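Local coordinates for protein glucose-6-phosphate 1-dehydrogenase (PDB 7E6I) that catalyses the NADP(+)-dependent oxidation of glucose 6-phosphate to 6-phospho-D-glucono-1,5-lactone, the first step of the oxidative pentose phosphate pathway, at residues D240-H245 and M335-A340; G230-I235 and S311-F316. All blocks are in the same frame, centred on the assembly; numbering follows the deposited sequence.

Contact 1 (D240-H245 and M335-A340). With BG6 (6-O-phosphono-beta-D-glucopyranose), chain B.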
ATOM      1  N   ASP A 240      -5.457   0.878 -10.067  1.00 26.18           N
ATOM      2  CA  ASP A 240      -4.499   1.805  -9.478  1.00 29.44           C
ATOM      3  C   ASP A 240      -4.383   1.611  -7.969  1.00 27.79           C
ATOM      4  O   ASP A 240      -3.275   1.630  -7.431  1.00 27.95           O
ATOM      5  CB  ASP A 240      -4.870   3.252  -9.807  1.00 30.24           C
ATOM      6  CG  ASP A 240      -3.709   4.220  -9.534  1.00 33.56           C
ATOM      7  OD1 ASP A 240      -2.530   3.841  -9.758  1.00 34.99           O
ATOM      8  OD2 ASP A 240      -3.969   5.356  -9.088  1.00 34.91           O
ATOM      9  N   VAL A 241      -5.510   1.444  -7.264  1.00 27.73           N
ATOM     10  CA  VAL A 241      -5.479   1.426  -5.800  1.00 27.20           C
ATOM     11  C   VAL A 241      -6.378   0.355  -5.192  1.00 25.07           C
ATOM     12  O   VAL A 241      -6.208  -0.004  -4.025  1.00 24.50           O
ATOM     13  CB  VAL A 241      -5.861   2.797  -5.212  1.00 27.81           C
ATOM     14  CG1 VAL A 241      -4.944   3.905  -5.764  1.00 30.60           C
ATOM     15  CG2 VAL A 241      -7.348   3.101  -5.452  1.00 26.20           C
ATOM     16  N   MET A 242      -7.352  -0.147  -5.942  1.00 25.51           N
ATOM     17  CA  MET A 242      -8.309  -1.065  -5.328  1.00 26.50           C
ATOM     18  C   MET A 242      -7.810  -2.510  -5.337  1.00 25.33           C
ATOM     19  O   MET A 242      -7.870  -3.185  -4.303  1.00 25.79           O
ATOM     20  CB  MET A 242      -9.676  -0.961  -6.014  1.00 22.90           C
ATOM     21  CG  MET A 242     -10.153   0.484  -6.188  1.00 28.92           C
ATOM     22  SD  MET A 242     -11.862   0.674  -6.785  1.00 31.48           S
ATOM     23  CE  MET A 242     -12.752  -0.268  -5.539  1.00 21.74           C
ATOM     24  N   GLN A 243      -7.317  -2.988  -6.487  1.00 26.00           N
ATOM     25  CA  GLN A 243      -6.740  -4.329  -6.578  1.00 27.38           C
ATOM     26  C   GLN A 243      -5.568  -4.529  -5.605  1.00 27.98           C
ATOM     27  O   GLN A 243      -5.260  -5.665  -5.232  1.00 25.80           O
ATOM     28  CB  GLN A 243      -6.285  -4.581  -8.025  1.00 28.89           C
ATOM     29  CG  GLN A 243      -5.692  -5.970  -8.332  1.00 29.17           C
ATOM     30  CD  GLN A 243      -4.209  -6.087  -7.974  1.00 30.43           C
ATOM     31  OE1 GLN A 243      -3.494  -5.086  -7.861  1.00 28.76           O
ATOM     32  NE2 GLN A 243      -3.754  -7.318  -7.761  1.00 31.64           N
ATOM     33  N   ASN A 244      -4.882  -3.454  -5.205  1.00 27.67           N
ATOM     34  CA  ASN A 244      -3.721  -3.610  -4.338  1.00 26.26           C
ATOM     35  C   ASN A 244      -3.951  -2.968  -2.970  1.00 25.82           C
ATOM     36  O   ASN A 244      -4.301  -3.678  -2.025  1.00 26.39           O
ATOM     37  CB  ASN A 244      -2.468  -3.027  -5.006  1.00 30.16           C
ATOM     38  CG  ASN A 244      -2.781  -1.839  -5.882  1.00 30.62           C
ATOM     39  OD1 ASN A 244      -2.876  -0.712  -5.405  1.00 33.05           O
ATOM     40  ND2 ASN A 244      -2.936  -2.080  -7.166  1.00 32.70           N
ATOM     41  N   HIS A 245      -3.760  -1.649  -2.843  1.00 23.03           N
ATOM     42  CA  HIS A 245      -3.830  -0.991  -1.536  1.00 24.66           C
ATOM     43  C   HIS A 245      -5.107  -1.338  -0.782  1.00 25.48           C
ATOM     44  O   HIS A 245      -5.064  -1.854   0.343  1.00 23.27           O
ATOM     45  CB  HIS A 245      -3.739   0.527  -1.697  1.00 26.94           C
ATOM     46  CG  HIS A 245      -2.523   0.980  -2.436  1.00 31.55           C
ATOM     47  ND1 HIS A 245      -1.299   0.357  -2.305  1.00 32.05           N
ATOM     48  CD2 HIS A 245      -2.345   1.983  -3.326  1.00 29.58           C
ATOM     49  CE1 HIS A 245      -0.415   0.971  -3.070  1.00 31.03           C
ATOM     50  NE2 HIS A 245      -1.025   1.957  -3.704  1.00 32.29           N
ATOM     51  N   MET A 335     -15.832  -1.711  -1.348  1.00 23.11           N
ATOM     52  CA  MET A 335     -14.628  -0.916  -1.547  1.00 22.14           C
ATOM     53  C   MET A 335     -14.975   0.180  -2.536  1.00 24.15           C
ATOM     54  O   MET A 335     -15.586  -0.094  -3.574  1.00 26.89           O
ATOM     55  CB  MET A 335     -13.477  -1.762  -2.081  1.00 19.39           C
ATOM     56  CG  MET A 335     -12.708  -2.523  -1.006  1.00 29.31           C
ATOM     57  SD  MET A 335     -11.293  -3.440  -1.692  1.00 44.47           S
ATOM     58  CE  MET A 335     -11.319  -2.832  -3.372  1.00 20.82           C
ATOM     59  N   ARG A 336     -14.607   1.413  -2.219  1.00 23.55           N
ATOM     60  CA  ARG A 336     -14.920   2.515  -3.114  1.00 26.29           C
ATOM     61  C   ARG A 336     -13.744   3.480  -3.156  1.00 23.56           C
ATOM     62  O   ARG A 336     -13.198   3.853  -2.114  1.00 25.01           O
ATOM     63  CB  ARG A 336     -16.222   3.224  -2.700  1.00 23.46           C
ATOM     64  CG  ARG A 336     -16.276   3.813  -1.287  1.00 22.94           C
ATOM     65  CD  ARG A 336     -17.725   4.236  -0.996  1.00 24.94           C
ATOM     66  NE  ARG A 336     -18.045   4.540   0.403  1.00 24.67           N
ATOM     67  CZ  ARG A 336     -17.935   5.752   0.942  1.00 29.07           C
ATOM     68  NH1 ARG A 336     -17.498   6.754   0.196  1.00 29.94           N
ATOM     69  NH2 ARG A 336     -18.267   5.973   2.213  1.00 29.61           N
ATOM     70  N   ALA A 337     -13.344   3.852  -4.365  1.00 24.64           N
ATOM     71  CA  ALA A 337     -12.179   4.694  -4.596  1.00 26.21           C
ATOM     72  C   ALA A 337     -12.483   5.684  -5.715  1.00 31.40           C
ATOM     73  O   ALA A 337     -13.094   5.313  -6.725  1.00 26.89           O
ATOM     74  CB  ALA A 337     -10.956   3.860  -4.974  1.00 21.35           C
ATOM     75  N   GLY A 338     -12.049   6.935  -5.538  1.00 27.10           N
ATOM     76  CA  GLY A 338     -12.242   7.944  -6.561  1.00 27.30           C
ATOM     77  C   GLY A 338     -11.170   9.009  -6.532  1.00 30.10           C
ATOM     78  O   GLY A 338     -10.631   9.358  -5.475  1.00 28.25           O
ATOM     79  N   LYS A 339     -10.855   9.522  -7.716  1.00 30.73           N
ATOM     80  CA  LYS A 339     -10.064  10.727  -7.888  1.00 32.55           C
ATOM     81  C   LYS A 339     -11.003  11.879  -8.210  1.00 32.37           C
ATOM     82  O   LYS A 339     -12.140  11.674  -8.640  1.00 33.89           O
ATOM     83  CB  LYS A 339      -9.032  10.546  -9.007  1.00 34.27           C
ATOM     84  CG  LYS A 339      -7.663  10.042  -8.515  1.00 36.27           C
ATOM     85  CD  LYS A 339      -7.096   8.924  -9.389  1.00 34.17           C
ATOM     86  CE  LYS A 339      -5.578   8.996  -9.529  1.00 34.29           C
ATOM     87  NZ  LYS A 339      -4.818   8.922  -8.254  1.00 34.11           N
ATOM     88  N   ALA A 340     -10.521  13.099  -7.970  1.00 34.17           N
ATOM     89  CA  ALA A 340     -11.252  14.327  -8.318  1.00 38.39           C
ATOM     90  C   ALA A 340     -12.568  14.433  -7.551  1.00 39.03           C
ATOM     91  O   ALA A 340     -13.598  14.842  -8.093  1.00 39.61           O
ATOM     92  CB  ALA A 340     -11.489  14.430  -9.831  1.00 36.22           C
TER
HETATM   93  C1  BG6 B 501      -0.375   4.898  -5.950  1.00 39.80           C
HETATM   94  C2  BG6 B 501      -1.378   5.249  -7.049  1.00 38.13           C
HETATM   95  O1  BG6 B 501      -0.153   3.550  -5.823  1.00 37.90           O
HETATM   96  O5  BG6 B 501      -0.904   5.380  -4.632  1.00 41.80           O
HETATM   97  C3  BG6 B 501      -1.673   6.708  -7.073  1.00 36.83           C
HETATM   98  O2  BG6 B 501      -0.907   4.832  -8.338  1.00 35.89           O
HETATM   99  C4  BG6 B 501      -2.216   7.171  -5.761  1.00 39.08           C
HETATM  100  O3  BG6 B 501      -2.672   7.003  -8.085  1.00 36.64           O
HETATM  101  C5  BG6 B 501      -1.251   6.819  -4.627  1.00 41.46           C
HETATM  102  O4  BG6 B 501      -2.435   8.586  -5.830  1.00 41.67           O
HETATM  103  C6  BG6 B 501      -1.813   7.101  -3.261  1.00 43.35           C
HETATM  104  O6  BG6 B 501      -0.839   6.723  -2.306  1.00 45.33           O
HETATM  105  P   BG6 B 501      -0.762   7.583  -0.888  1.00 49.16           P
HETATM  106  O1P BG6 B 501      -2.194   7.508  -0.394  1.00 40.50           O
HETATM  107  O2P BG6 B 501      -0.318   8.988  -1.197  1.00 42.76           O
HETATM  108  O3P BG6 B 501       0.222   6.990   0.119  1.00 36.04           O
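M242 reaches from helix 236-254 onto strand 333-338, where an unbranched, flexible thioether can bend between the side chains of the strand. Its CB meets M335 CE at 3.6 Å; CG and SD both lie against A337 CB, with CG 3.7 Å away. A bend about the CG-SD bond (chi3 56°) then brings CE to M335 O, 3.5 Å off. The M242 and M335 side chains lie alongside each other, pointing opposite ways, and A337, little more than a methyl, also receives V241 CG2. Beyond this apolar layer lies the bound glucose 6-phosphate. D240 turns its carboxylate to the sugar, OD1 accepting from O2 and OD2 from O3, at modelled lengths too short to trust. K339 NZ donates to the same O3 at 2.9 Å and pairs with E221; its salt bridge to D240 OD2 is long, 3.8 Å. H245 NE2 shares a nearly straight hydrogen bond with the anomeric O1 (2.8 Å, 165°), as befits the probable proton acceptor, and D182 binds ND1. The helix runs obliquely over the sheet: M242 also touches A317 and I319 of strand 316-321, whereas V241 and A337 both meet F219 of strand 212-220.

Contact 2 (G230-I235 and S311-F316)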
ATOM      1  N   GLY A 230      -3.416  10.280 -20.272  1.00 50.56           N
ATOM      2  CA  GLY A 230      -3.161   9.264 -21.280  1.00 45.91           C
ATOM      3  C   GLY A 230      -2.553   8.012 -20.687  1.00 44.65           C
ATOM      4  O   GLY A 230      -2.846   6.898 -21.125  1.00 44.06           O
ATOM      5  N   TYR A 231      -1.704   8.179 -19.677  1.00 45.62           N
ATOM      6  CA  TYR A 231      -1.154   7.037 -18.958  1.00 47.63           C
ATOM      7  C   TYR A 231      -2.230   6.328 -18.143  1.00 44.13           C
ATOM      8  O   TYR A 231      -2.306   5.091 -18.132  1.00 40.07           O
ATOM      9  CB  TYR A 231      -0.032   7.507 -18.040  1.00 48.05           C
ATOM     10  CG  TYR A 231       1.190   7.989 -18.774  1.00 53.25           C
ATOM     11  CD1 TYR A 231       1.845   7.169 -19.685  1.00 54.48           C
ATOM     12  CD2 TYR A 231       1.690   9.272 -18.561  1.00 55.21           C
ATOM     13  CE1 TYR A 231       2.969   7.609 -20.362  1.00 56.79           C
ATOM     14  CE2 TYR A 231       2.808   9.722 -19.234  1.00 56.43           C
ATOM     15  CZ  TYR A 231       3.445   8.884 -20.130  1.00 58.41           C
ATOM     16  OH  TYR A 231       4.556   9.328 -20.806  1.00 60.93           O
ATOM     17  N   PHE A 232      -3.061   7.095 -17.443  1.00 42.43           N
ATOM     18  CA  PHE A 232      -4.063   6.499 -16.578  1.00 41.32           C
ATOM     19  C   PHE A 232      -5.086   5.706 -17.370  1.00 41.66           C
ATOM     20  O   PHE A 232      -5.745   4.820 -16.805  1.00 37.17           O
ATOM     21  CB  PHE A 232      -4.740   7.598 -15.766  1.00 39.96           C
ATOM     22  CG  PHE A 232      -5.494   7.101 -14.567  1.00 38.70           C
ATOM     23  CD1 PHE A 232      -4.829   6.774 -13.399  1.00 39.75           C
ATOM     24  CD2 PHE A 232      -6.874   6.987 -14.600  1.00 36.84           C
ATOM     25  CE1 PHE A 232      -5.528   6.341 -12.282  1.00 35.52           C
ATOM     26  CE2 PHE A 232      -7.571   6.541 -13.494  1.00 36.59           C
ATOM     27  CZ  PHE A 232      -6.899   6.222 -12.335  1.00 31.87           C
ATOM     28  N   ASP A 233      -5.200   5.980 -18.673  1.00 41.86           N
ATOM     29  CA  ASP A 233      -6.299   5.432 -19.460  1.00 42.21           C
ATOM     30  C   ASP A 233      -6.269   3.913 -19.477  1.00 41.08           C
ATOM     31  O   ASP A 233      -7.315   3.267 -19.388  1.00 44.22           O
ATOM     32  CB  ASP A 233      -6.251   5.979 -20.883  1.00 44.45           C
ATOM     33  CG  ASP A 233      -7.545   5.761 -21.614  1.00 47.71           C
ATOM     34  OD1 ASP A 233      -8.535   6.401 -21.210  1.00 49.43           O
ATOM     35  OD2 ASP A 233      -7.587   4.944 -22.564  1.00 50.64           O
ATOM     36  N   SER A 234      -5.092   3.329 -19.582  1.00 39.01           N
ATOM     37  CA  SER A 234      -4.975   1.883 -19.589  1.00 42.99           C
ATOM     38  C   SER A 234      -4.910   1.289 -18.183  1.00 42.51           C
ATOM     39  O   SER A 234      -4.865   0.060 -18.051  1.00 41.64           O
ATOM     40  CB  SER A 234      -3.728   1.478 -20.369  1.00 42.83           C
ATOM     41  OG  SER A 234      -2.584   2.096 -19.800  1.00 45.23           O
ATOM     42  N   ILE A 235      -4.886   2.129 -17.140  1.00 39.85           N
ATOM     43  CA  ILE A 235      -4.804   1.686 -15.750  1.00 38.61           C
ATOM     44  C   ILE A 235      -6.205   1.629 -15.147  1.00 37.75           C
ATOM     45  O   ILE A 235      -6.750   0.539 -14.923  1.00 36.39           O
ATOM     46  CB  ILE A 235      -3.915   2.618 -14.907  1.00 38.07           C
ATOM     47  CG1 ILE A 235      -2.504   2.759 -15.487  1.00 38.44           C
ATOM     48  CG2 ILE A 235      -3.818   2.100 -13.491  1.00 33.21           C
ATOM     49  CD1 ILE A 235      -1.859   1.465 -15.833  1.00 40.38           C
ATOM     50  N   SER A 311     -12.928   7.848 -24.406  1.00 49.95           N
ATOM     51  CA  SER A 311     -12.368   7.039 -23.332  1.00 48.90           C
ATOM     52  C   SER A 311     -13.433   6.618 -22.324  1.00 45.31           C
ATOM     53  O   SER A 311     -14.177   7.452 -21.803  1.00 43.50           O
ATOM     54  CB  SER A 311     -11.266   7.818 -22.623  1.00 46.11           C
ATOM     55  OG  SER A 311     -10.867   7.144 -21.450  1.00 46.90           O
ATOM     56  N   LYS A 312     -13.489   5.319 -22.030  1.00 44.92           N
ATOM     57  CA  LYS A 312     -14.347   4.788 -20.980  1.00 43.31           C
ATOM     58  C   LYS A 312     -13.601   4.591 -19.659  1.00 43.32           C
ATOM     59  O   LYS A 312     -14.026   3.775 -18.829  1.00 43.77           O
ATOM     60  CB  LYS A 312     -14.969   3.467 -21.430  1.00 42.15           C
ATOM     61  CG  LYS A 312     -15.793   3.550 -22.706  1.00 50.21           C
ATOM     62  CD  LYS A 312     -16.829   2.416 -22.761  1.00 53.12           C
ATOM     63  CE  LYS A 312     -16.147   1.045 -22.817  1.00 59.08           C
ATOM     64  NZ  LYS A 312     -16.491   0.260 -24.049  1.00 67.00           N
ATOM     65  N   CYS A 313     -12.498   5.311 -19.444  1.00 38.53           N
ATOM     66  CA  CYS A 313     -11.670   5.065 -18.269  1.00 36.67           C
ATOM     67  C   CYS A 313     -12.429   5.390 -16.983  1.00 36.41           C
ATOM     68  O   CYS A 313     -13.060   6.447 -16.861  1.00 34.10           O
ATOM     69  CB  CYS A 313     -10.389   5.880 -18.334  1.00 37.09           C
ATOM     70  SG  CYS A 313      -9.257   5.500 -16.981  1.00 38.19           S
ATOM     71  N   VAL A 314     -12.348   4.482 -16.018  1.00 34.26           N
ATOM     72  CA  VAL A 314     -13.014   4.641 -14.729  1.00 36.04           C
ATOM     73  C   VAL A 314     -12.083   5.388 -13.778  1.00 31.95           C
ATOM     74  O   VAL A 314     -10.994   4.900 -13.458  1.00 30.77           O
ATOM     75  CB  VAL A 314     -13.405   3.273 -14.149  1.00 36.01           C
ATOM     76  CG1 VAL A 314     -14.031   3.440 -12.817  1.00 34.59           C
ATOM     77  CG2 VAL A 314     -14.368   2.553 -15.074  1.00 36.09           C
ATOM     78  N   THR A 315     -12.516   6.555 -13.298  1.00 30.78           N
ATOM     79  CA  THR A 315     -11.770   7.279 -12.270  1.00 30.90           C
ATOM     80  C   THR A 315     -12.432   7.194 -10.896  1.00 28.09           C
ATOM     81  O   THR A 315     -11.849   7.653  -9.903  1.00 26.33           O
ATOM     82  CB  THR A 315     -11.571   8.752 -12.684  1.00 31.82           C
ATOM     83  OG1 THR A 315     -12.832   9.427 -12.712  1.00 31.42           O
ATOM     84  CG2 THR A 315     -10.950   8.838 -14.070  1.00 35.27           C
ATOM     85  N   PHE A 316     -13.631   6.617 -10.814  1.00 28.37           N
ATOM     86  CA  PHE A 316     -14.288   6.314  -9.553  1.00 28.33           C
ATOM     87  C   PHE A 316     -14.948   4.959  -9.692  1.00 29.64           C
ATOM     88  O   PHE A 316     -15.659   4.727 -10.673  1.00 32.27           O
ATOM     89  CB  PHE A 316     -15.357   7.354  -9.182  1.00 31.25           C
ATOM     90  CG  PHE A 316     -16.166   6.975  -7.969  1.00 31.66           C
ATOM     91  CD1 PHE A 316     -17.182   6.035  -8.047  1.00 32.81           C
ATOM     92  CD2 PHE A 316     -15.895   7.548  -6.748  1.00 31.87           C
ATOM     93  CE1 PHE A 316     -17.886   5.671  -6.941  1.00 32.74           C
ATOM     94  CE2 PHE A 316     -16.607   7.186  -5.642  1.00 33.32           C
ATOM     95  CZ  PHE A 316     -17.607   6.241  -5.740  1.00 32.31           C
TER
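C313, D233 and F232 bring together residues 230-235 and the chain that leads into strand 316-321. The backbones come close, with CA of D233 and CA of C313 5.5 Å apart. C313 suits such a tight place because its thiol is small yet polarisable: with SG swung opposite the backbone N (chi1 -175°), the sulfur reaches F232 CD2 at 3.7 Å and also packs by F232 O. This is a sulfur-aromatic contact of oblique geometry, C313 SG lying 4.8 Å from the centroid of the F232 ring and 66° off the ring normal. The flat F232 ring spans further along the loop, its edge turned to V314 O, with CE2 3.8 Å from that oxygen, and T315 CG2 approaching the same carbon.

D233 supplies the polar half. Its OD1 takes a very short hydrogen bond from S311 OG, modelled at 2.5 Å, lies beside C313 CB, and is bonded to Y301 OH as well. The serine hydroxyl works twice, since S311 OG also accepts from C313 N (3.2 Å, 156°). Were S311 an alanine, D233 OD1 would probably lose one of its hydroxyl donors and C313 N its acceptor, leaving the turn freer to shift.

The pairing of S311 OG with the N-H two residues on is an ST turn. A few residues later T315 and F316 both face G288 in a classic beta bulge, so a turn and a bulge lie in close succession where the chain enters the mixed sheet of the C-terminal domain.

Overall arrangement
Both contacts are buried, but the centre of contact 1 lies about 11 Å from the centre of the chain and that of contact 2 about 20 Å, where D233 is partly exposed. Contact 1 sets a helix on a sheet strand, with methionine packing on the strand and charged or ionisable groups gathered round the substrate; contact 2 joins a short helix and the residues after it to a loop through a ring, a thiol and one carboxylate-hydroxyl pair. Helices 229-232 and 236-254 follow each other in the chain, and the loop at 311-316 enters the strand beside 333-338. The contacts touch: K339 N probably bonds T315 O at 3.0 Å, and F232 CE1 packs on D240 OD2, so contact 2 borders the sugar pocket.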